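Local structure of coenzyme A transferase (3QLI) at residues P96-V101 with K119-V124; I139-F144 with S167-S172; I412-G417 with I434-P439. The protein binds coenzyme A and probably transfers it between short-chain carboxylic acids such as acetate and their thioesters. One frame throughout, in Å; residues are numbered along the deposited sequence.

Interaction 1 (P96-V101 with K119-V124); sequences PYSMFV and KVVNYV
Pro96 and Ser98 take hydrogen bonds from the 119-124 segment, which runs parallel beside strand 94-98, the border strand of the parallel sheet in the N-terminal Rossmann-like domain. The chain between the two segments carries helix 103-114, so they are joined like a beta-alpha-beta unit whose second arm is extended but not a regular strand. Asn122 N donates to Pro96 O at 2.9 Å, nearly along the C=O axis; proline suits this place because its carbonyl can accept while its ring, with no N-H to satisfy, packs CD against Val120 O. Val124 N reaches Ser98 O at 3.1 Å, and Tyr123 CA adds a C-H...O contact to that oxygen.

Asn122 lies over one face of Tyr97: its CB makes a CH-pi contact 3.9 Å from the ring centroid, and its amide is stacked, 18° from the ring plane. The amide also bonds weakly to Ser425 and Thr427 of the second subunit. At the ring edge, Tyr97 CD1 meets Val124 CG2 at 3.7 Å. Tyr123, CG anti to the backbone N (chi1 176°), brings its ring back toward Val101, which neighbours CoA-binding Arg106 and Glu350.

A water bridges the segments, donating to Met99 O (2.6 Å) and Val124 O (2.7 Å).

Interaction 2 (I139-F144 with S167-S172); sequences IGIDTF and SRIARS
The ring of Phe144 takes Ile169 over one face: Ile169 CB stands 4.1 Å from the centroid, 16° off the ring normal and offset toward the rim, in a CH-pi contact. The methyl CG2 of the same isoleucine comes down closer, 3.5 Å from Phe144 CD1. On the CD2 side the ring meets the helix backbone obliquely, CD2 lying 3.8 Å from Ala170 CA; alanine suits this position because its single methyl lets the ring approach the main chain. Within the helix, Arg168 has Ser172 OG in plane at the edge of its guanidinium, where NE donates to OG at 2.8 Å. This ties one turn of helix together, and NH2 of Arg168 also forms a salt bridge to Glu137 in helix 131-139.

Phe144 places CG anti to its backbone N (chi1 -169°), which swings the ring against the helix, with Ile169 on one face. Ile141 flanks it, with CG2 touching Ile169 CG2 at 3.8 Å, the two side chains crossing at about a right angle. Ile169 therefore fits against both an aromatic face and an aliphatic branch, and it also touches Leu135 and Ala136 of helix 131-139. No hydrogen bond joins the two segments. Apolar side chains at the start of strand 143-148 and in the loop before it, packed on the helix that leads to the neighbouring parallel strand 175-180, are the arrangement of a beta-alpha-beta crossover in a Rossmann-like sheet.

Interaction 3 (I412-G417 with I434-P439); sequences IVTEFG and IELAHP
Strands 411-414 and 417-420 form a tight beta-hairpin, whose type I turn, Thr414 to Gly417, meets the bend between helices 426-434 and 439-451 through Thr414, Phe416 and Leu436. Thr414 OG1 donates to Leu436 O at 2.8 Å, in the carbonyl plane and on a lone pair. The same OG1 accepts from Phe416 N at 3.1 Å, an ST turn, so one hydroxyl serves as donor across the contact and acceptor within the turn. A chi1 of 71° sets OG1 between the backbone N and carbonyl carbon, where it can meet both Leu436 O and Phe416 N. The Thr414 side chain lies about 7 Å from that of Arg393, which binds CoA, so the contact sits near that site without belonging to it.

Leu436 is the apolar centre. Its CD1 meets Ile412 CD1 at 3.7 Å, and its CD2 lies 3.5 Å from Gly417 C; the two branches let leucine straddle the hairpin. Gly417 has a positive phi of 137°, where a CB would press on the preceding carbonyl O.

Here the one antiparallel pair, at the border of the mixed sheet of the C-terminal domain, gains a cover from the helix connection.

The Phe416 ring points an edge at the face of His438 in an offset edge-to-face pair, planes at 78°. Leu436 O sits in plane at the phenyl edge. Phe416 CZ also meets Pro439 CD at 3.6 Å. His438 is the N-cap of helix 439-451, its ring ND1 accepting from Asp440 N. A water bridges the segments, donating to Phe416 O and to Glu435 O, the latter at 2.8 Å.

How the interactions relate
From the N terminus, interaction 1 first closes a loop holding helix 103-114 at the border of the parallel sheet. Interaction 2 follows, enclosing the rest of strand 143-148, strand 156-158 and the approach to helix 166-172. It joins the same sheet, and the two contacts touch where Met99 CE lies 4.3 Å from Ile139 CD1. Interaction 3 closes the loop of strand 417-420 and helix 426-434 in the C-terminal domain, its centre about 45 Å from that of interaction 2. The three are in series, neither nested nor crossed. Across the dimer, however, the 418-433 connection of the second subunit, the loop that interaction 3 closes there, reaches interaction 1 through weak hydrogen bonds.

Interaction 1 (P96-V101 with K119-V124)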
loop_
_atom_site.group_PDB
_atom_site.type_symbol
_atom_site.label_atom_id
_atom_site.label_comp_id
_atom_site.label_asym_id
_atom_site.label_seq_id
_atom_site.Cartn_x
_atom_site.Cartn_y
_atom_site.Cartn_z
ATOM N N PRO A 96 -2.006 6.218 -26.967
ATOM C CA PRO A 96 -2.605 5.601 -25.778
ATOM C C PRO A 96 -1.709 5.793 -24.572
ATOM O O PRO A 96 -0.587 5.278 -24.536
ATOM C CB PRO A 96 -2.677 4.117 -26.148
ATOM C CG PRO A 96 -2.603 4.099 -27.662
ATOM C CD PRO A 96 -1.675 5.220 -27.998
ATOM N N TYR A 97 -2.197 6.567 -23.607
ATOM C CA TYR A 97 -1.541 6.711 -22.314
ATOM C C TYR A 97 -2.399 5.908 -21.360
ATOM O O TYR A 97 -3.140 6.446 -20.547
ATOM C CB TYR A 97 -1.416 8.197 -21.924
ATOM C CG TYR A 97 -0.161 8.805 -22.527
ATOM C CD1 TYR A 97 0.898 9.218 -21.722
ATOM C CD2 TYR A 97 -0.007 8.892 -23.910
ATOM C CE1 TYR A 97 2.062 9.738 -22.275
ATOM C CE2 TYR A 97 1.169 9.403 -24.478
ATOM C CZ TYR A 97 2.191 9.823 -23.653
ATOM O OH TYR A 97 3.354 10.335 -24.189
ATOM N N SER A 98 -2.310 4.595 -21.522
ATOM C CA SER A 98 -3.193 3.659 -20.851
ATOM C C SER A 98 -2.804 3.576 -19.394
ATOM O O SER A 98 -1.624 3.481 -19.058
ATOM C CB SER A 98 -3.050 2.280 -21.494
ATOM O OG SER A 98 -2.909 2.395 -22.899
ATOM N N MET A 99 -3.802 3.593 -18.525
ATOM C CA MET A 99 -3.545 3.514 -17.095
ATOM C C MET A 99 -3.871 2.133 -16.517
ATOM O O MET A 99 -3.535 1.844 -15.371
ATOM C CB MET A 99 -4.259 4.661 -16.389
ATOM C CG MET A 99 -3.727 6.004 -16.921
ATOM S SD MET A 99 -4.514 7.494 -16.311
ATOM C CE MET A 99 -3.772 7.646 -14.684
ATOM N N PHE A 100 -4.527 1.300 -17.328
ATOM C CA PHE A 100 -4.645 -0.146 -17.106
ATOM C C PHE A 100 -4.181 -0.779 -18.406
ATOM O O PHE A 100 -4.489 -0.263 -19.482
ATOM C CB PHE A 100 -6.106 -0.590 -16.961
ATOM C CG PHE A 100 -6.703 -0.402 -15.596
ATOM C CD1 PHE A 100 -5.920 -0.124 -14.492
ATOM C CD2 PHE A 100 -8.084 -0.536 -15.426
ATOM C CE1 PHE A 100 -6.508 0.038 -13.235
ATOM C CE2 PHE A 100 -8.675 -0.380 -14.181
ATOM C CZ PHE A 100 -7.880 -0.088 -13.084
ATOM N N VAL A 101 -3.464 -1.894 -18.333
ATOM C CA VAL A 101 -3.119 -2.629 -19.550
ATOM C C VAL A 101 -4.030 -3.858 -19.666
ATOM O O VAL A 101 -3.899 -4.807 -18.893
ATOM C CB VAL A 101 -1.614 -3.019 -19.576
ATOM C CG1 VAL A 101 -1.281 -3.899 -20.792
ATOM C CG2 VAL A 101 -0.742 -1.765 -19.562
ATOM N N LYS A 119 7.399 1.092 -29.553
ATOM C CA LYS A 119 6.630 1.323 -28.339
ATOM C C LYS A 119 5.375 2.030 -28.821
ATOM O O LYS A 119 5.459 3.085 -29.446
ATOM C CB LYS A 119 7.396 2.199 -27.351
ATOM C CG LYS A 119 6.712 2.335 -26.000
ATOM C CD LYS A 119 7.536 3.169 -25.037
ATOM C CE LYS A 119 7.659 2.487 -23.687
ATOM N NZ LYS A 119 6.340 2.330 -23.019
ATOM N N VAL A 120 4.214 1.445 -28.556
ATOM C CA VAL A 120 2.969 1.985 -29.095
ATOM C C VAL A 120 1.918 2.229 -28.007
ATOM O O VAL A 120 0.902 2.878 -28.253
ATOM C CB VAL A 120 2.398 1.072 -30.197
ATOM C CG1 VAL A 120 3.363 1.030 -31.380
ATOM C CG2 VAL A 120 2.171 -0.330 -29.656
ATOM N N VAL A 121 2.174 1.704 -26.814
ATOM C CA VAL A 121 1.367 2.002 -25.640
ATOM C C VAL A 121 2.265 2.638 -24.591
ATOM O O VAL A 121 3.356 2.145 -24.313
ATOM C CB VAL A 121 0.721 0.735 -25.057
ATOM C CG1 VAL A 121 0.112 1.013 -23.671
ATOM C CG2 VAL A 121 -0.313 0.148 -26.038
ATOM N N ASN A 122 1.820 3.754 -24.026
ATOM C CA ASN A 122 2.609 4.421 -23.007
ATOM C C ASN A 122 1.942 4.327 -21.648
ATOM O O ASN A 122 1.191 5.213 -21.243
ATOM C CB ASN A 122 2.856 5.880 -23.377
ATOM C CG ASN A 122 4.276 6.314 -23.075
ATOM O OD1 ASN A 122 4.793 6.087 -21.971
ATOM N ND2 ASN A 122 4.931 6.900 -24.065
ATOM N N TYR A 123 2.211 3.232 -20.955
ATOM C CA TYR A 123 1.656 3.014 -19.627
ATOM C C TYR A 123 1.992 4.164 -18.678
ATOM O O TYR A 123 3.142 4.584 -18.586
ATOM C CB TYR A 123 2.189 1.695 -19.059
ATOM C CG TYR A 123 1.757 1.393 -17.637
ATOM C CD1 TYR A 123 0.422 1.152 -17.327
ATOM C CD2 TYR A 123 2.688 1.323 -16.617
ATOM C CE1 TYR A 123 0.025 0.872 -16.021
ATOM C CE2 TYR A 123 2.307 1.039 -15.308
ATOM C CZ TYR A 123 0.979 0.811 -15.021
ATOM O OH TYR A 123 0.612 0.524 -13.727
ATOM N N VAL A 124 0.974 4.655 -17.971
ATOM C CA VAL A 124 1.145 5.696 -16.958
ATOM C C VAL A 124 0.921 5.048 -15.598
ATOM O O VAL A 124 -0.210 4.710 -15.249
ATOM C CB VAL A 124 0.114 6.827 -17.147
ATOM C CG1 VAL A 124 0.301 7.923 -16.086
ATOM C CG2 VAL A 124 0.207 7.404 -18.565
HETATM O O HOH W 1 -2.016 3.315 -13.809
#

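Interaction 2 (I139-F144 with S167-S172)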
loop_
_atom_site.group_PDB
_atom_site.type_symbol
_atom_site.label_atom_id
_atom_site.label_comp_id
_atom_site.label_asym_id
_atom_site.label_seq_id
_atom_site.Cartn_x
_atom_site.Cartn_y
_atom_site.Cartn_z
ATOM N N ILE A 139 -1.742 15.577 -14.326
ATOM C CA ILE A 139 -1.779 15.401 -15.774
ATOM C C ILE A 139 -2.521 16.540 -16.454
ATOM O O ILE A 139 -1.976 17.213 -17.340
ATOM C CB ILE A 139 -2.422 14.053 -16.135
ATOM C CG1 ILE A 139 -1.536 12.903 -15.624
ATOM C CG2 ILE A 139 -2.673 13.969 -17.645
ATOM C CD1 ILE A 139 -2.243 11.538 -15.589
ATOM N N GLY A 140 -3.766 16.752 -16.046
ATOM C CA GLY A 140 -4.571 17.819 -16.607
ATOM C C GLY A 140 -5.303 17.308 -17.832
ATOM O O GLY A 140 -4.697 16.731 -18.728
ATOM N N ILE A 141 -6.615 17.508 -17.867
ATOM C CA ILE A 141 -7.423 17.005 -18.973
ATOM C C ILE A 141 -8.097 18.159 -19.700
ATOM O O ILE A 141 -8.807 18.964 -19.099
ATOM C CB ILE A 141 -8.483 15.995 -18.481
ATOM C CG1 ILE A 141 -7.802 14.774 -17.842
ATOM C CG2 ILE A 141 -9.448 15.599 -19.632
ATOM C CD1 ILE A 141 -6.857 13.995 -18.776
ATOM N N ASP A 142 -7.851 18.257 -20.998
ATOM C CA ASP A 142 -8.448 19.330 -21.788
ATOM C C ASP A 142 -9.870 18.989 -22.248
ATOM O O ASP A 142 -10.755 19.844 -22.251
ATOM C CB ASP A 142 -7.529 19.665 -22.967
ATOM C CG ASP A 142 -6.137 20.052 -22.501
ATOM O OD1 ASP A 142 -6.003 21.169 -21.970
ATOM O OD2 ASP A 142 -5.187 19.244 -22.639
ATOM N N THR A 143 -10.081 17.735 -22.625
ATOM C CA THR A 143 -11.398 17.280 -23.081
ATOM C C THR A 143 -11.743 15.960 -22.423
ATOM O O THR A 143 -10.913 15.042 -22.382
ATOM C CB THR A 143 -11.442 17.060 -24.615
ATOM O OG1 THR A 143 -11.072 18.268 -25.290
ATOM C CG2 THR A 143 -12.862 16.668 -25.048
ATOM N N PHE A 144 -12.962 15.878 -21.891
ATOM C CA PHE A 144 -13.479 14.634 -21.343
ATOM C C PHE A 144 -14.766 14.240 -22.079
ATOM O O PHE A 144 -15.621 15.094 -22.325
ATOM C CB PHE A 144 -13.747 14.776 -19.839
ATOM C CG PHE A 144 -14.037 13.469 -19.162
ATOM C CD1 PHE A 144 -13.044 12.503 -19.048
ATOM C CD2 PHE A 144 -15.302 13.194 -18.653
ATOM C CE1 PHE A 144 -13.298 11.289 -18.437
ATOM C CE2 PHE A 144 -15.569 11.960 -18.045
ATOM C CZ PHE A 144 -14.575 11.015 -17.934
ATOM N N SER A 167 -16.686 11.345 -12.522
ATOM C CA SER A 167 -17.451 12.419 -11.880
ATOM C C SER A 167 -16.600 13.648 -11.543
ATOM O O SER A 167 -17.102 14.776 -11.516
ATOM C CB SER A 167 -18.187 11.905 -10.630
ATOM O OG SER A 167 -17.268 11.432 -9.660
ATOM N N ARG A 168 -15.316 13.436 -11.278
ATOM C CA ARG A 168 -14.392 14.558 -11.085
ATOM C C ARG A 168 -13.957 15.195 -12.413
ATOM O O ARG A 168 -13.972 16.424 -12.570
ATOM C CB ARG A 168 -13.142 14.090 -10.326
ATOM C CG ARG A 168 -11.986 15.102 -10.305
ATOM C CD ARG A 168 -12.332 16.336 -9.493
ATOM N NE ARG A 168 -11.240 17.320 -9.468
ATOM C CZ ARG A 168 -10.199 17.276 -8.641
ATOM N NH1 ARG A 168 -10.077 16.284 -7.763
ATOM N NH2 ARG A 168 -9.265 18.220 -8.705
ATOM N N ILE A 169 -13.559 14.363 -13.366
ATOM C CA ILE A 169 -12.949 14.890 -14.583
ATOM C C ILE A 169 -13.996 15.553 -15.475
ATOM O O ILE A 169 -13.664 16.461 -16.233
ATOM C CB ILE A 169 -12.173 13.820 -15.366
ATOM C CG1 ILE A 169 -11.111 13.185 -14.462
ATOM C CG2 ILE A 169 -11.523 14.442 -16.619
ATOM C CD1 ILE A 169 -10.230 14.220 -13.743
ATOM N N ALA A 170 -15.252 15.109 -15.378
ATOM C CA ALA A 170 -16.349 15.757 -16.116
ATOM C C ALA A 170 -16.444 17.224 -15.731
ATOM O O ALA A 170 -16.810 18.080 -16.546
ATOM C CB ALA A 170 -17.682 15.047 -15.854
ATOM N N ARG A 171 -16.099 17.506 -14.480
ATOM C CA ARG A 171 -16.142 18.858 -13.941
ATOM C C ARG A 171 -14.800 19.574 -14.077
ATOM O O ARG A 171 -14.762 20.771 -14.359
ATOM C CB ARG A 171 -16.602 18.834 -12.475
ATOM C CG ARG A 171 -18.028 18.284 -12.329
ATOM C CD ARG A 171 -18.376 17.887 -10.922
ATOM N NE ARG A 171 -19.823 17.731 -10.768
ATOM C CZ ARG A 171 -20.510 16.626 -11.061
ATOM N NH1 ARG A 171 -19.894 15.539 -11.543
ATOM N NH2 ARG A 171 -21.827 16.612 -10.868
ATOM N N SER A 172 -13.698 18.852 -13.912
ATOM C CA SER A 172 -12.386 19.498 -14.000
ATOM C C SER A 172 -11.862 19.674 -15.434
ATOM O O SER A 172 -11.086 20.577 -15.683
ATOM C CB SER A 172 -11.345 18.780 -13.138
ATOM O OG SER A 172 -11.666 18.937 -11.758
#

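Interaction 3 (I412-G417 with I434-P439)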
loop_
_atom_site.group_PDB
_atom_site.type_symbol
_atom_site.label_atom_id
_atom_site.label_comp_id
_atom_site.label_asym_id
_atom_site.label_seq_id
_atom_site.Cartn_x
_atom_site.Cartn_y
_atom_site.Cartn_z
ATOM N N ILE A 412 -5.721 -16.716 1.331
ATOM C CA ILE A 412 -5.674 -17.199 -0.044
ATOM C C ILE A 412 -6.518 -18.461 -0.130
ATOM O O ILE A 412 -6.670 -19.170 0.861
ATOM C CB ILE A 412 -4.250 -17.503 -0.504
ATOM C CG1 ILE A 412 -3.555 -18.460 0.470
ATOM C CG2 ILE A 412 -3.465 -16.182 -0.674
ATOM C CD1 ILE A 412 -2.215 -19.002 -0.054
ATOM N N VAL A 413 -7.070 -18.722 -1.310
ATOM C CA VAL A 413 -7.962 -19.864 -1.509
ATOM C C VAL A 413 -7.712 -20.504 -2.860
ATOM O O VAL A 413 -7.565 -19.804 -3.860
ATOM C CB VAL A 413 -9.437 -19.437 -1.464
ATOM C CG1 VAL A 413 -10.356 -20.588 -1.953
ATOM C CG2 VAL A 413 -9.813 -18.974 -0.048
ATOM N N THR A 414 -7.644 -21.839 -2.880
ATOM C CA THR A 414 -7.687 -22.604 -4.124
ATOM C C THR A 414 -8.768 -23.674 -3.931
ATOM O O THR A 414 -9.437 -23.700 -2.900
ATOM C CB THR A 414 -6.334 -23.308 -4.455
ATOM O OG1 THR A 414 -6.118 -24.389 -3.536
ATOM C CG2 THR A 414 -5.134 -22.333 -4.399
ATOM N N GLU A 415 -8.936 -24.557 -4.907
ATOM C CA GLU A 415 -9.916 -25.633 -4.770
ATOM C C GLU A 415 -9.556 -26.602 -3.627
ATOM O O GLU A 415 -10.390 -27.405 -3.186
ATOM C CB GLU A 415 -10.120 -26.374 -6.103
ATOM C CG GLU A 415 -8.960 -27.264 -6.565
ATOM C CD GLU A 415 -7.950 -26.542 -7.451
ATOM O OE1 GLU A 415 -7.819 -25.299 -7.358
ATOM O OE2 GLU A 415 -7.280 -27.220 -8.258
ATOM N N PHE A 416 -8.335 -26.499 -3.112
ATOM C CA PHE A 416 -7.912 -27.366 -1.990
ATOM C C PHE A 416 -8.002 -26.755 -0.583
ATOM O O PHE A 416 -7.631 -27.389 0.405
ATOM C CB PHE A 416 -6.512 -27.925 -2.253
ATOM C CG PHE A 416 -6.433 -28.736 -3.516
ATOM C CD1 PHE A 416 -7.104 -29.946 -3.620
ATOM C CD2 PHE A 416 -5.734 -28.268 -4.611
ATOM C CE1 PHE A 416 -7.048 -30.696 -4.792
ATOM C CE2 PHE A 416 -5.666 -29.008 -5.784
ATOM C CZ PHE A 416 -6.328 -30.219 -5.879
ATOM N N GLY A 417 -8.518 -25.536 -0.474
ATOM C CA GLY A 417 -8.776 -24.993 0.850
ATOM C C GLY A 417 -8.349 -23.545 0.972
ATOM O O GLY A 417 -8.199 -22.874 -0.035
ATOM N N ILE A 434 1.978 -24.622 0.117
ATOM C CA ILE A 434 2.176 -25.828 -0.680
ATOM C C ILE A 434 0.964 -26.755 -0.600
ATOM O O ILE A 434 0.612 -27.423 -1.572
ATOM C CB ILE A 434 3.468 -26.566 -0.245
ATOM C CG1 ILE A 434 4.693 -25.798 -0.762
ATOM C CG2 ILE A 434 3.491 -27.980 -0.788
ATOM C CD1 ILE A 434 6.021 -26.220 -0.113
ATOM N N GLU A 435 0.311 -26.792 0.555
ATOM C CA GLU A 435 -0.845 -27.672 0.709
ATOM C C GLU A 435 -2.072 -27.193 -0.073
ATOM O O GLU A 435 -3.053 -27.936 -0.204
ATOM C CB GLU A 435 -1.170 -27.940 2.187
ATOM C CG GLU A 435 -0.052 -28.679 2.933
ATOM C CD GLU A 435 0.466 -29.898 2.153
ATOM O OE1 GLU A 435 -0.318 -30.847 1.976
ATOM O OE2 GLU A 435 1.642 -29.906 1.704
ATOM N N LEU A 436 -2.015 -25.969 -0.612
ATOM C CA LEU A 436 -3.088 -25.486 -1.496
ATOM C C LEU A 436 -2.779 -25.750 -2.964
ATOM O O LEU A 436 -3.618 -25.525 -3.833
ATOM C CB LEU A 436 -3.333 -23.979 -1.314
ATOM C CG LEU A 436 -3.867 -23.511 0.038
ATOM C CD1 LEU A 436 -4.322 -22.052 -0.039
ATOM C CD2 LEU A 436 -5.005 -24.394 0.528
ATOM N N ALA A 437 -1.551 -26.180 -3.248
ATOM C CA ALA A 437 -1.164 -26.489 -4.625
ATOM C C ALA A 437 -1.747 -27.843 -5.026
ATOM O O ALA A 437 -2.105 -28.644 -4.161
ATOM C CB ALA A 437 0.361 -26.513 -4.753
ATOM N N HIS A 438 -1.855 -28.101 -6.324
ATOM C CA HIS A 438 -2.291 -29.422 -6.776
ATOM C C HIS A 438 -1.296 -30.493 -6.293
ATOM O O HIS A 438 -0.075 -30.281 -6.289
ATOM C CB HIS A 438 -2.451 -29.472 -8.303
ATOM C CG HIS A 438 -3.143 -30.710 -8.794
ATOM N ND1 HIS A 438 -2.507 -31.931 -8.888
ATOM C CD2 HIS A 438 -4.428 -30.923 -9.175
ATOM C CE1 HIS A 438 -3.366 -32.839 -9.321
ATOM N NE2 HIS A 438 -4.541 -32.257 -9.497
ATOM N N PRO A 439 -1.807 -31.650 -5.867
ATOM C CA PRO A 439 -0.879 -32.710 -5.438
ATOM C C PRO A 439 0.280 -32.976 -6.415
ATOM O O PRO A 439 1.406 -33.230 -5.965
ATOM C CB PRO A 439 -1.788 -33.933 -5.314
ATOM C CG PRO A 439 -3.117 -33.334 -4.872
ATOM C CD PRO A 439 -3.221 -32.010 -5.632
HETATM O O HOH W 2 -5.386 -28.593 1.142
#